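Local atomic coordinates of glucosamine 6-phosphate N-acetyltransferase (Arabidopsis thaliana, PDB entry 3T90), a protein that catalyses the transfer of an acetyl group from acetyl-CoA to glucosamine 6-phosphate, a step in UDP-N-acetylglucosamine biosynthesis, and works as a homodimer. Residues Ser13-Gly18 with Val32-Phe37. Numbering follows the deposited sequence.
Sequences SDKRKG and VTDEEF
K15 lays its aliphatic chain across two side chains of the helix 34-45, the ring of F37 and the carboxylate of D34. The first is a CH-pi contact: K15 CB stands 3.6 Å from the centroid of the F37 ring, only 11° off the ring normal, which places it over the middle of one face. The first torsion of F37, with CG anti to the backbone N (chi1 177°), carries the ring out to the 3-10 turn of residues 13-16. D14 adds only a marginal touch, its backbone C lying 4.5 Å from F37 CZ at an oblique angle.

Further out, the lysine crosses D34 at about a right angle, and K15 CD comes within 3.3 Å of D34 OD1. This is a contact of methylene with carboxylate oxygen, not a salt bridge: K15 NZ remains 5.6 Å from D34 OD1. A bend at chi4 accompanies the turn of the amine to D38, with which it forms a salt bridge, and to the carbonyl oxygen of I12. A water bridges K15 and D34, donating to D34 OD1 at 2.7 Å and more weakly to the K15 carbonyl oxygen. On the helix side, T33 is the N-cap: its OG1 accepts from E36 N at 3.0 Å with an N-H...O angle of 164°, capping the first turn, from which D34 and F37 project.

Beyond the contact, F37 touches F19 of helix 19-23 and stacks with F76 of the second subunit, a residue that probably helps bind the substrate. The packing thus joins the loop after strand 5-9 to the start of helix 34-45, within the N-terminal strand-helix-helix region of the GNAT fold, at the dimer interface.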
# COMPACT_ATOMS: atom_id res chain seq x y z
N SER A 13 -22.62 11.27 1.63
CA SER A 13 -23.96 10.71 1.89
C SER A 13 -24.00 9.23 1.85
O SER A 13 -25.06 8.65 2.14
CB SER A 13 -24.98 11.33 0.95
OG SER A 13 -24.49 11.30 -0.35
N ASP A 14 -22.93 8.57 1.36
CA ASP A 14 -22.96 7.13 1.29
C ASP A 14 -22.98 6.44 2.66
O ASP A 14 -23.26 5.22 2.63
CB ASP A 14 -21.78 6.58 0.45
CG ASP A 14 -22.00 6.86 -1.05
OD1 ASP A 14 -23.14 6.90 -1.50
OD2 ASP A 14 -21.03 7.01 -1.80
N LYS A 15 -22.77 7.19 3.73
CA LYS A 15 -22.96 6.59 5.04
C LYS A 15 -24.41 6.11 5.24
O LYS A 15 -24.62 5.17 6.03
CB LYS A 15 -22.51 7.56 6.14
CG LYS A 15 -23.25 8.79 6.25
CD LYS A 15 -22.66 9.66 7.42
CE LYS A 15 -23.08 11.05 7.36
NZ LYS A 15 -22.42 11.80 6.22
N ARG A 16 -25.38 6.65 4.49
CA ARG A 16 -26.73 6.15 4.65
C ARG A 16 -27.11 5.11 3.58
O ARG A 16 -28.29 4.66 3.54
CB ARG A 16 -27.73 7.33 4.71
CG ARG A 16 -27.77 8.11 3.50
CD ARG A 16 -29.00 9.08 3.48
NE ARG A 16 -29.01 9.88 2.25
CZ ARG A 16 -29.55 9.50 1.09
NH1 ARG A 16 -30.18 8.33 0.98
NH2 ARG A 16 -29.48 10.31 0.03
N LYS A 17 -26.14 4.64 2.75
CA LYS A 17 -26.44 3.75 1.65
C LYS A 17 -25.77 2.40 1.81
O LYS A 17 -25.51 1.71 0.83
CB LYS A 17 -26.01 4.44 0.34
CG LYS A 17 -26.86 5.68 -0.06
CD LYS A 17 -26.48 6.18 -1.48
CE LYS A 17 -27.40 7.33 -1.73
NZ LYS A 17 -27.02 7.92 -3.04
N GLY A 18 -25.47 2.01 3.03
CA GLY A 18 -24.95 0.66 3.26
C GLY A 18 -23.50 0.44 2.88
O GLY A 18 -23.10 -0.75 2.69
N VAL A 32 -19.39 1.80 12.92
CA VAL A 32 -18.80 3.12 12.64
C VAL A 32 -19.90 4.21 12.71
O VAL A 32 -20.90 4.17 12.02
CB VAL A 32 -18.18 3.11 11.19
CG1 VAL A 32 -17.67 4.50 10.78
CG2 VAL A 32 -17.02 2.06 11.09
N THR A 33 -19.70 5.17 13.55
CA THR A 33 -20.66 6.24 13.74
C THR A 33 -20.64 7.22 12.57
O THR A 33 -19.65 7.28 11.82
CB THR A 33 -20.40 7.04 15.03
OG1 THR A 33 -19.14 7.70 14.90
CG2 THR A 33 -20.38 6.14 16.29
N ASP A 34 -21.67 8.00 12.44
CA ASP A 34 -21.69 9.06 11.40
C ASP A 34 -20.56 10.05 11.64
O ASP A 34 -19.91 10.52 10.66
CB ASP A 34 -23.03 9.74 11.34
CG ASP A 34 -24.11 8.87 10.75
OD1 ASP A 34 -23.80 7.92 10.00
OD2 ASP A 34 -25.31 9.10 11.08
N GLU A 35 -20.23 10.35 12.92
CA GLU A 35 -19.16 11.31 13.24
C GLU A 35 -17.85 10.77 12.73
O GLU A 35 -17.04 11.50 12.16
CB GLU A 35 -19.07 11.56 14.77
CG GLU A 35 -20.27 12.33 15.32
CD GLU A 35 -21.55 11.52 15.54
OE1 GLU A 35 -21.75 10.30 15.25
OE2 GLU A 35 -22.47 12.19 16.06
N GLU A 36 -17.57 9.50 13.02
CA GLU A 36 -16.34 8.87 12.62
C GLU A 36 -16.26 8.68 11.10
O GLU A 36 -15.22 8.95 10.50
CB GLU A 36 -16.20 7.52 13.31
CG GLU A 36 -14.83 6.96 13.05
CD GLU A 36 -13.65 7.45 13.93
OE1 GLU A 36 -13.60 8.61 14.43
OE2 GLU A 36 -12.72 6.61 14.09
N PHE A 37 -17.40 8.35 10.47
CA PHE A 37 -17.46 8.21 9.01
C PHE A 37 -17.03 9.56 8.41
O PHE A 37 -16.15 9.59 7.52
CB PHE A 37 -18.86 7.85 8.51
CG PHE A 37 -18.94 7.77 7.00
CD1 PHE A 37 -18.65 6.60 6.32
CD2 PHE A 37 -19.15 8.91 6.28
CE1 PHE A 37 -18.73 6.62 4.86
CE2 PHE A 37 -19.21 8.94 4.88
CZ PHE A 37 -19.01 7.80 4.19
O HOH W 1 -25.78 6.94 8.44